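Diphosphomevalonate decarboxylase, putative (Trypanosoma brucei, PDB 2HKE) probably catalyses the ATP-dependent decarboxylation of (R)-5-diphosphomevalonate to isopentenyl diphosphate, a step of the mevalonate pathway to isoprenoids and sterols. Local coordinates at residues 39-45 and 360-365; 324-329 and 357-361. The protein carries 1 engineered substitution. All blocks are in the same frame, centred on the assembly; numbering follows the deposited sequence.

Interaction 1: 39-45 and 360-365; sequences ITLSASP and LQSPVG. With SO4 (sulfate ion), chain E.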
# COMPACT_ATOMS: atom_id res chain seq x y z
N ILE A 39 3.42 -6.41 0.90
CA ILE A 39 2.64 -7.40 0.19
C ILE A 39 1.76 -6.66 -0.80
O ILE A 39 1.01 -5.74 -0.46
CB ILE A 39 1.74 -8.22 1.15
CG1 ILE A 39 2.58 -9.01 2.14
CG2 ILE A 39 0.80 -9.21 0.38
CD1 ILE A 39 1.77 -9.85 3.07
N THR A 40 1.79 -7.12 -2.05
CA THR A 40 0.92 -6.58 -3.04
C THR A 40 -0.48 -7.21 -2.92
O THR A 40 -0.59 -8.41 -2.79
CB THR A 40 1.51 -6.91 -4.41
OG1 THR A 40 2.85 -6.41 -4.47
CG2 THR A 40 0.65 -6.30 -5.50
N LEU A 41 -1.52 -6.40 -2.95
CA LEU A 41 -2.88 -6.89 -2.80
C LEU A 41 -3.45 -7.20 -4.20
O LEU A 41 -2.87 -6.80 -5.22
CB LEU A 41 -3.74 -5.84 -2.13
CG LEU A 41 -3.45 -5.57 -0.65
CD1 LEU A 41 -4.88 -5.11 -0.11
CD2 LEU A 41 -2.93 -6.76 0.06
N SER A 42 -4.57 -7.91 -4.22
CA SER A 42 -5.36 -8.09 -5.43
C SER A 42 -5.90 -6.78 -5.97
O SER A 42 -6.23 -5.88 -5.21
CB SER A 42 -6.55 -9.03 -5.16
OG SER A 42 -7.28 -9.24 -6.36
N ALA A 43 -5.99 -6.69 -7.31
CA ALA A 43 -6.63 -5.56 -7.96
C ALA A 43 -8.14 -5.76 -8.06
O ALA A 43 -8.80 -5.03 -8.77
CB ALA A 43 -6.04 -5.35 -9.37
N SER A 44 -8.68 -6.77 -7.40
CA SER A 44 -10.13 -6.90 -7.35
C SER A 44 -10.57 -7.10 -5.90
O SER A 44 -9.98 -7.91 -5.18
CB SER A 44 -10.61 -8.03 -8.28
OG SER A 44 -10.96 -9.21 -7.56
N PRO A 45 -11.62 -6.40 -5.48
CA PRO A 45 -12.49 -5.57 -6.33
C PRO A 45 -11.99 -4.17 -6.63
O PRO A 45 -12.44 -3.60 -7.62
CB PRO A 45 -13.80 -5.51 -5.53
CG PRO A 45 -13.33 -5.62 -4.07
CD PRO A 45 -12.10 -6.45 -4.08
N LEU A 360 -12.22 -5.51 3.87
CA LEU A 360 -11.69 -5.95 2.58
C LEU A 360 -10.93 -7.22 2.83
O LEU A 360 -10.30 -7.32 3.85
CB LEU A 360 -10.70 -4.90 2.07
CG LEU A 360 -9.97 -5.12 0.76
CD1 LEU A 360 -10.95 -5.42 -0.43
CD2 LEU A 360 -9.09 -3.93 0.49
N GLN A 361 -11.04 -8.20 1.94
CA GLN A 361 -10.14 -9.36 1.98
C GLN A 361 -9.48 -9.52 0.64
O GLN A 361 -10.11 -9.34 -0.39
CB GLN A 361 -10.87 -10.62 2.44
CG GLN A 361 -10.08 -11.95 2.31
CD GLN A 361 -10.11 -12.54 0.93
OE1 GLN A 361 -11.09 -12.38 0.22
NE2 GLN A 361 -9.04 -13.27 0.54
N SER A 362 -8.19 -9.85 0.67
CA SER A 362 -7.42 -10.12 -0.54
C SER A 362 -6.42 -11.23 -0.31
O SER A 362 -5.86 -11.37 0.78
CB SER A 362 -6.70 -8.83 -0.99
OG SER A 362 -5.72 -9.04 -2.00
N PRO A 363 -6.17 -12.07 -1.33
CA PRO A 363 -4.98 -12.91 -1.33
C PRO A 363 -3.77 -12.05 -1.70
O PRO A 363 -3.92 -10.84 -1.95
CB PRO A 363 -5.28 -13.90 -2.46
CG PRO A 363 -5.93 -13.07 -3.44
CD PRO A 363 -6.89 -12.19 -2.62
N VAL A 364 -2.57 -12.62 -1.74
CA VAL A 364 -1.39 -11.94 -2.24
C VAL A 364 -1.62 -11.74 -3.73
O VAL A 364 -2.02 -12.68 -4.41
CB VAL A 364 -0.13 -12.74 -1.96
CG1 VAL A 364 1.04 -12.07 -2.56
CG2 VAL A 364 0.07 -12.92 -0.41
N GLY A 365 -1.46 -10.52 -4.21
CA GLY A 365 -1.83 -10.16 -5.59
C GLY A 365 -0.73 -10.37 -6.62
O GLY A 365 0.43 -10.53 -6.27
S SO4 E . -4.99 -10.03 -8.95
O1 SO4 E . -4.84 -8.59 -9.10
O2 SO4 E . -6.37 -10.28 -8.52
O3 SO4 E . -4.84 -10.62 -10.29
O4 SO4 E . -4.17 -10.73 -7.95
O HOH W 1 -9.21 -8.78 -2.90

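Interaction 2: 324-329 and 357-361; sequences KFFFGD and EMLLQ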
# COMPACT_ATOMS: atom_id res chain seq x y z
N LYS A 324 -21.06 -4.80 3.76
CA LYS A 324 -19.85 -3.97 3.85
C LYS A 324 -18.55 -4.82 3.80
O LYS A 324 -17.45 -4.29 4.01
CB LYS A 324 -19.86 -3.14 5.13
CG LYS A 324 -20.93 -2.02 5.21
CD LYS A 324 -20.67 -0.92 4.19
CE LYS A 324 -21.17 0.49 4.64
NZ LYS A 324 -20.11 1.34 5.38
N PHE A 325 -18.71 -6.10 3.56
CA PHE A 325 -17.59 -7.02 3.29
C PHE A 325 -17.28 -6.99 1.80
O PHE A 325 -18.19 -7.14 0.97
CB PHE A 325 -17.96 -8.44 3.64
CG PHE A 325 -17.86 -8.81 5.06
CD1 PHE A 325 -18.34 -7.98 6.05
CD2 PHE A 325 -17.37 -10.04 5.42
CE1 PHE A 325 -18.31 -8.34 7.33
CE2 PHE A 325 -17.32 -10.41 6.73
CZ PHE A 325 -17.79 -9.54 7.69
N PHE A 326 -16.01 -6.85 1.46
CA PHE A 326 -15.58 -6.89 0.09
C PHE A 326 -14.49 -7.95 -0.02
O PHE A 326 -13.32 -7.67 0.20
CB PHE A 326 -15.10 -5.51 -0.33
CG PHE A 326 -16.19 -4.53 -0.44
CD1 PHE A 326 -16.56 -3.78 0.64
CD2 PHE A 326 -16.93 -4.40 -1.60
CE1 PHE A 326 -17.64 -2.87 0.55
CE2 PHE A 326 -18.03 -3.48 -1.68
CZ PHE A 326 -18.36 -2.75 -0.62
N PHE A 327 -14.88 -9.19 -0.27
CA PHE A 327 -13.96 -10.31 -0.26
C PHE A 327 -13.61 -10.70 -1.69
O PHE A 327 -14.49 -10.96 -2.48
CB PHE A 327 -14.56 -11.52 0.46
CG PHE A 327 -14.31 -11.56 1.97
CD1 PHE A 327 -14.46 -10.42 2.74
CD2 PHE A 327 -13.91 -12.73 2.59
CE1 PHE A 327 -14.23 -10.47 4.10
CE2 PHE A 327 -13.72 -12.79 3.95
CZ PHE A 327 -13.87 -11.67 4.69
N GLY A 328 -12.33 -10.75 -2.02
CA GLY A 328 -11.89 -11.29 -3.31
C GLY A 328 -12.27 -12.77 -3.42
O GLY A 328 -12.52 -13.28 -4.52
N ASP A 329 -12.28 -13.48 -2.28
CA ASP A 329 -12.50 -14.93 -2.23
C ASP A 329 -13.91 -15.26 -1.71
O ASP A 329 -14.18 -15.27 -0.52
CB ASP A 329 -11.36 -15.53 -1.36
CG ASP A 329 -11.29 -17.02 -1.35
OD1 ASP A 329 -12.29 -17.73 -1.62
OD2 ASP A 329 -10.17 -17.52 -1.02
N GLU A 357 -16.16 0.48 8.68
CA GLU A 357 -16.70 1.14 7.50
C GLU A 357 -16.81 0.10 6.39
O GLU A 357 -17.73 0.12 5.59
CB GLU A 357 -15.82 2.30 7.09
CG GLU A 357 -15.64 3.35 8.12
CD GLU A 357 -17.00 3.91 8.58
OE1 GLU A 357 -17.64 4.62 7.76
OE2 GLU A 357 -17.42 3.58 9.71
N MET A 358 -15.85 -0.83 6.35
CA MET A 358 -15.89 -1.94 5.43
C MET A 358 -14.80 -2.89 5.85
O MET A 358 -13.92 -2.52 6.62
CB MET A 358 -15.63 -1.50 3.98
CG MET A 358 -14.20 -1.52 3.54
SD MET A 358 -14.08 -1.16 1.77
CE MET A 358 -14.61 0.48 2.02
N LEU A 359 -14.89 -4.10 5.36
CA LEU A 359 -13.87 -5.12 5.58
C LEU A 359 -13.48 -5.75 4.27
O LEU A 359 -14.30 -6.41 3.63
CB LEU A 359 -14.38 -6.22 6.51
CG LEU A 359 -13.39 -7.33 6.85
CD1 LEU A 359 -12.19 -6.78 7.61
CD2 LEU A 359 -14.07 -8.43 7.66
N LEU A 360 -12.22 -5.51 3.87
CA LEU A 360 -11.69 -5.95 2.58
C LEU A 360 -10.93 -7.22 2.83
O LEU A 360 -10.30 -7.32 3.85
CB LEU A 360 -10.70 -4.90 2.07
CG LEU A 360 -9.97 -5.12 0.76
CD1 LEU A 360 -10.95 -5.42 -0.43
CD2 LEU A 360 -9.09 -3.93 0.49
N GLN A 361 -11.04 -8.20 1.94
CA GLN A 361 -10.14 -9.36 1.98
C GLN A 361 -9.48 -9.52 0.64
O GLN A 361 -10.11 -9.34 -0.39
CB GLN A 361 -10.87 -10.62 2.44
CG GLN A 361 -10.08 -11.95 2.31
CD GLN A 361 -10.11 -12.54 0.93
OE1 GLN A 361 -11.09 -12.38 0.22
NE2 GLN A 361 -9.04 -13.27 0.54
O HOH W 2 -8.08 -15.76 -1.11

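Interaction 1: 39-45 and 360-365
Ser362 sets its hydroxyl against the backbone of Ser42, whose N donates to Ser362 OG over 2.7 Å in a nearly straight bond (169°). That hydroxyl in turn donates to Pro363 O, in the carbonyl plane on a lone pair, so two bonds fix its rotation. With OG anti to the backbone N (chi1 168°), Ser362 extends to the 39-45 segment, its OG also 3.3 Å from Ser42 CB. The Ser42 hydroxyl is used differently: it accepts from Ser44 N, forming an ST turn, and donates to sulfate O2 at 2.6 Å. Ala43 N binds sulfate O1, and Cys366 N also holds the ion, which probably came from the crystallisation liquor. Gly365 N donates to Thr40 O at 2.7 Å. Apolar contacts occur towards both ends: Ile39 and Val364 cross at about a right angle, CG2 to CG2 3.9 Å, while the Pro45 and Leu360 side chains slide past each other in opposite directions, Pro45 CD 4.0 Å from Leu360 CD1. A water joins Ser44 O to Gln361 O. Strand 183-189 lies beside the contact, with Val185 against Ile39 and Leu41, whereas Thr40 and Ile39 also pack on strand 155-159.

Interaction 2: 324-329 and 357-361
Gln361 lays its CB over the centre of the Phe327 ring, 3.5 Å from the centroid and only 8° off the ring normal, a close CH-pi contact. From there the side chain bends at chi2 (-82°), which carries the amide past the ring towards the turn that follows the strand. Its OE1 accepts from Asp329 N at 3.0 Å, in the carbonyl plane on a lone pair, while NE2 makes a weak bond to a water held by Asp329 OD2. Both ends of the amide are thus engaged near the start of helix 330-338, where Asp329 is the N-cap and also forms a salt bridge with Lys304.

Leu359, on the same face of the sheet, runs side by side with Phe325 and places CD2 over one face of that ring, 4.0 Å from its centroid and offset toward the rim. Phe326, on the sheet face opposite Phe325 and Phe327, crosses the Met358 side chain at about a right angle; Met358 SD approaches the ring obliquely, 3.8 Å from Phe326 CD1, a Met-aromatic contact. At the solvent-exposed end, the Lys324 chain, bent at chi2 and chi4, brings NZ to Glu357 O at 2.7 Å, in the carbonyl plane on a lone pair.

Backbone bonds alternate between the strands, including Phe326 N to Leu359 O and Gln361 N to Phe326 O. The parallel pair, its axes 7° apart, supplies the two strands of a beta-alpha-beta unit whose helix, 330-338, covers Phe325 and Phe327 with Leu333.

In the fold
Strand 358-363 takes part in both contacts, whose centres lie about 10 Å apart and which share Leu360 and Gln361. Interaction 2 pairs its first part with strand 325-327, an outermost strand of the five-stranded sheet, over a short chain separation. Interaction 1 overlaps that pairing at Leu360 and Gln361 and continues beyond it, bringing the end of strand 358-363 and the loop after it against the end of strand 36-40, much earlier in the chain, and the loop that follows. The two contacts touch where Pro45 CG packs on Phe326 CB at 4.1 Å. The chain leaves the five-stranded sheet through 358-363 and enters the larger sheet as strand 369-371, so interaction 1 lies where the two sheets meet.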